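Local coordinates for protein beta-galactoside alpha-2,6-sialyltransferase (Photobacterium sp., PDB 2Z4T) that probably transfers sialic acid from a CMP-linked donor to galactosides such as lactose in alpha-2,6 linkage, using a GT-B fold, at residues Pro355-Thr360 with Pro441-Gly446. Residues are numbered along the deposited sequence; the frame is centred on the assembly and turned at random.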
ATOM      1  N   PRO A 355       2.106  22.547 -24.221  1.00 42.06           N
ATOM      2  CA  PRO A 355       2.669  21.690 -23.175  1.00 40.74           C
ATOM      3  C   PRO A 355       1.587  21.486 -22.126  1.00 40.07           C
ATOM      4  O   PRO A 355       0.653  22.271 -22.078  1.00 40.06           O
ATOM      5  CB  PRO A 355       3.817  22.529 -22.609  1.00 40.68           C
ATOM      6  CG  PRO A 355       3.450  23.969 -22.958  1.00 41.48           C
ATOM      7  CD  PRO A 355       2.805  23.846 -24.310  1.00 41.75           C
ATOM      8  N   ASN A 356       1.687  20.442 -21.311  1.00 39.30           N
ATOM      9  CA  ASN A 356       0.628  20.134 -20.356  1.00 38.59           C
ATOM     10  C   ASN A 356       0.980  20.435 -18.914  1.00 38.57           C
ATOM     11  O   ASN A 356       2.086  20.131 -18.447  1.00 38.75           O
ATOM     12  CB  ASN A 356       0.221  18.673 -20.505  1.00 38.59           C
ATOM     13  CG  ASN A 356       0.016  18.302 -21.944  1.00 37.28           C
ATOM     14  OD1 ASN A 356      -0.728  18.970 -22.667  1.00 36.34           O
ATOM     15  ND2 ASN A 356       0.709  17.273 -22.388  1.00 35.27           N
ATOM     16  N   PHE A 357       0.014  21.019 -18.217  1.00 37.89           N
ATOM     17  CA  PHE A 357       0.180  21.478 -16.853  1.00 37.39           C
ATOM     18  C   PHE A 357      -0.801  20.720 -15.975  1.00 37.19           C
ATOM     19  O   PHE A 357      -1.986  20.668 -16.292  1.00 37.32           O
ATOM     20  CB  PHE A 357      -0.081  22.987 -16.794  1.00 37.03           C
ATOM     21  CG  PHE A 357      -0.355  23.522 -15.412  1.00 37.36           C
ATOM     22  CD1 PHE A 357       0.443  23.166 -14.325  1.00 37.37           C
ATOM     23  CD2 PHE A 357      -1.381  24.437 -15.212  1.00 37.45           C
ATOM     24  CE1 PHE A 357       0.191  23.675 -13.053  1.00 38.75           C
ATOM     25  CE2 PHE A 357      -1.630  24.969 -13.952  1.00 37.02           C
ATOM     26  CZ  PHE A 357      -0.846  24.593 -12.868  1.00 37.27           C
ATOM     27  N   VAL A 358      -0.307  20.107 -14.900  1.00 36.48           N
ATOM     28  CA  VAL A 358      -1.184  19.480 -13.925  1.00 36.62           C
ATOM     29  C   VAL A 358      -1.155  20.298 -12.651  1.00 37.26           C
ATOM     30  O   VAL A 358      -0.084  20.540 -12.096  1.00 37.53           O
ATOM     31  CB  VAL A 358      -0.792  18.000 -13.593  1.00 37.26           C
ATOM     32  CG1 VAL A 358      -1.645  17.452 -12.410  1.00 36.51           C
ATOM     33  CG2 VAL A 358      -0.941  17.103 -14.808  1.00 34.62           C
ATOM     34  N   PHE A 359      -2.320  20.762 -12.214  1.00 37.46           N
ATOM     35  CA  PHE A 359      -2.426  21.375 -10.913  1.00 38.05           C
ATOM     36  C   PHE A 359      -2.803  20.290  -9.921  1.00 38.80           C
ATOM     37  O   PHE A 359      -3.778  19.552 -10.162  1.00 39.50           O
ATOM     38  CB  PHE A 359      -3.459  22.505 -10.886  1.00 38.20           C
ATOM     39  CG  PHE A 359      -3.723  23.032  -9.506  1.00 38.46           C
ATOM     40  CD1 PHE A 359      -2.922  24.025  -8.966  1.00 38.42           C
ATOM     41  CD2 PHE A 359      -4.740  22.488  -8.722  1.00 40.57           C
ATOM     42  CE1 PHE A 359      -3.149  24.497  -7.676  1.00 39.94           C
ATOM     43  CE2 PHE A 359      -4.982  22.946  -7.426  1.00 39.76           C
ATOM     44  CZ  PHE A 359      -4.180  23.953  -6.899  1.00 39.51           C
ATOM     45  N   THR A 360      -2.048  20.182  -8.819  1.00 38.46           N
ATOM     46  CA  THR A 360      -2.367  19.199  -7.783  1.00 38.01           C
ATOM     47  C   THR A 360      -3.087  19.869  -6.618  1.00 39.14           C
ATOM     48  O   THR A 360      -2.593  20.852  -6.064  1.00 39.43           O
ATOM     49  CB  THR A 360      -1.109  18.418  -7.278  1.00 37.76           C
ATOM     50  OG1 THR A 360      -0.196  19.299  -6.607  1.00 35.57           O
ATOM     51  CG2 THR A 360      -0.401  17.765  -8.423  1.00 36.42           C
ATOM     52  N   PRO A 441       3.355  15.285 -16.620  1.00 40.74           N
ATOM     53  CA  PRO A 441       3.145  16.329 -17.614  1.00 40.20           C
ATOM     54  C   PRO A 441       4.427  17.149 -17.739  1.00 40.44           C
ATOM     55  O   PRO A 441       5.408  16.835 -17.066  1.00 40.90           O
ATOM     56  CB  PRO A 441       2.059  17.163 -16.960  1.00 40.03           C
ATOM     57  CG  PRO A 441       2.404  17.065 -15.514  1.00 39.93           C
ATOM     58  CD  PRO A 441       2.708  15.621 -15.340  1.00 40.13           C
ATOM     59  N   ASP A 442       4.424  18.197 -18.559  1.00 40.21           N
ATOM     60  CA  ASP A 442       5.569  19.111 -18.624  1.00 41.00           C
ATOM     61  C   ASP A 442       5.717  19.992 -17.391  1.00 41.02           C
ATOM     62  O   ASP A 442       6.830  20.357 -17.031  1.00 41.45           O
ATOM     63  CB  ASP A 442       5.484  20.007 -19.853  1.00 40.91           C
ATOM     64  CG  ASP A 442       5.313  19.216 -21.100  1.00 42.46           C
ATOM     65  OD1 ASP A 442       6.281  18.513 -21.473  1.00 43.91           O
ATOM     66  OD2 ASP A 442       4.203  19.264 -21.676  1.00 42.72           O
ATOM     67  N   ALA A 443       4.609  20.364 -16.758  1.00 40.64           N
ATOM     68  CA  ALA A 443       4.704  21.197 -15.564  1.00 40.69           C
ATOM     69  C   ALA A 443       3.720  20.742 -14.522  1.00 40.21           C
ATOM     70  O   ALA A 443       2.569  20.422 -14.828  1.00 40.17           O
ATOM     71  CB  ALA A 443       4.483  22.680 -15.898  1.00 40.36           C
ATOM     72  N   VAL A 444       4.186  20.706 -13.288  1.00 40.12           N
ATOM     73  CA  VAL A 444       3.313  20.439 -12.153  1.00 40.12           C
ATOM     74  C   VAL A 444       3.503  21.488 -11.082  1.00 40.42           C
ATOM     75  O   VAL A 444       4.629  21.864 -10.758  1.00 40.71           O
ATOM     76  CB  VAL A 444       3.377  18.952 -11.627  1.00 40.34           C
ATOM     77  CG1 VAL A 444       4.548  18.129 -12.209  1.00 40.02           C
ATOM     78  CG2 VAL A 444       3.233  18.836 -10.116  1.00 38.97           C
ATOM     79  N   ALA A 445       2.378  22.007 -10.603  1.00 40.42           N
ATOM     80  CA  ALA A 445       2.334  22.942  -9.485  1.00 40.13           C
ATOM     81  C   ALA A 445       1.087  22.646  -8.655  1.00 40.17           C
ATOM     82  O   ALA A 445       0.185  21.935  -9.104  1.00 40.65           O
ATOM     83  CB  ALA A 445       2.342  24.367  -9.974  1.00 39.67           C
ATOM     84  N   GLY A 446       1.038  23.154  -7.434  1.00 39.79           N
ATOM     85  CA  GLY A 446      -0.097  22.889  -6.591  1.00 39.59           C
ATOM     86  C   GLY A 446       0.158  23.125  -5.126  1.00 40.29           C
ATOM     87  O   GLY A 446       1.109  23.825  -4.730  1.00 40.40           O
TER
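N356 and D442 open a ladder between parallel strands 356-360 and 443-446, in which N356 O, V358 N and O, and T360 N are met by the N and O of A443 and A445. Because parallel strands bond in a staggered way, N356 O accepts from A443 N, and V358 N gives to A443 O (2.9 Å). V358 O then accepts from A445 N (3.2 Å), and T360 N gives to A445 O. The bonds are fairly straight, with the N-H of V358 meeting its acceptor at 164°. A443 and A445 thus each use both backbone polar groups on this neighbour, while F357 and F359 turn theirs to strand 399-403. At the start of strand 356-360 the ladder is extended by a side chain: D442 OD2 takes the N-H of N356 through its anti lone pair (2.8 Å). D442 CG stands beside its own backbone N (chi1 -53°), which carries the carboxylate back to the strand start.

On one face, the edge of the F357 ring meets A443 O in plane, and F357 CE1 rests 3.8 Å from A445 CB; on the other, V358 CG2 presses on P441 CG at 3.4 Å, the two side chains crossing at about a right angle. T360 OG1 is hydrogen-bonded to Y452.

In this Rossmann-like parallel sheet, strand 356-360 runs from N356, a magnesium ligand, to T360, which touches CMP, with 443-446 alongside. Regular parallel pairing thus sets the register, and a carboxylate supplies the acceptor for N356 N where the backbone ladder begins.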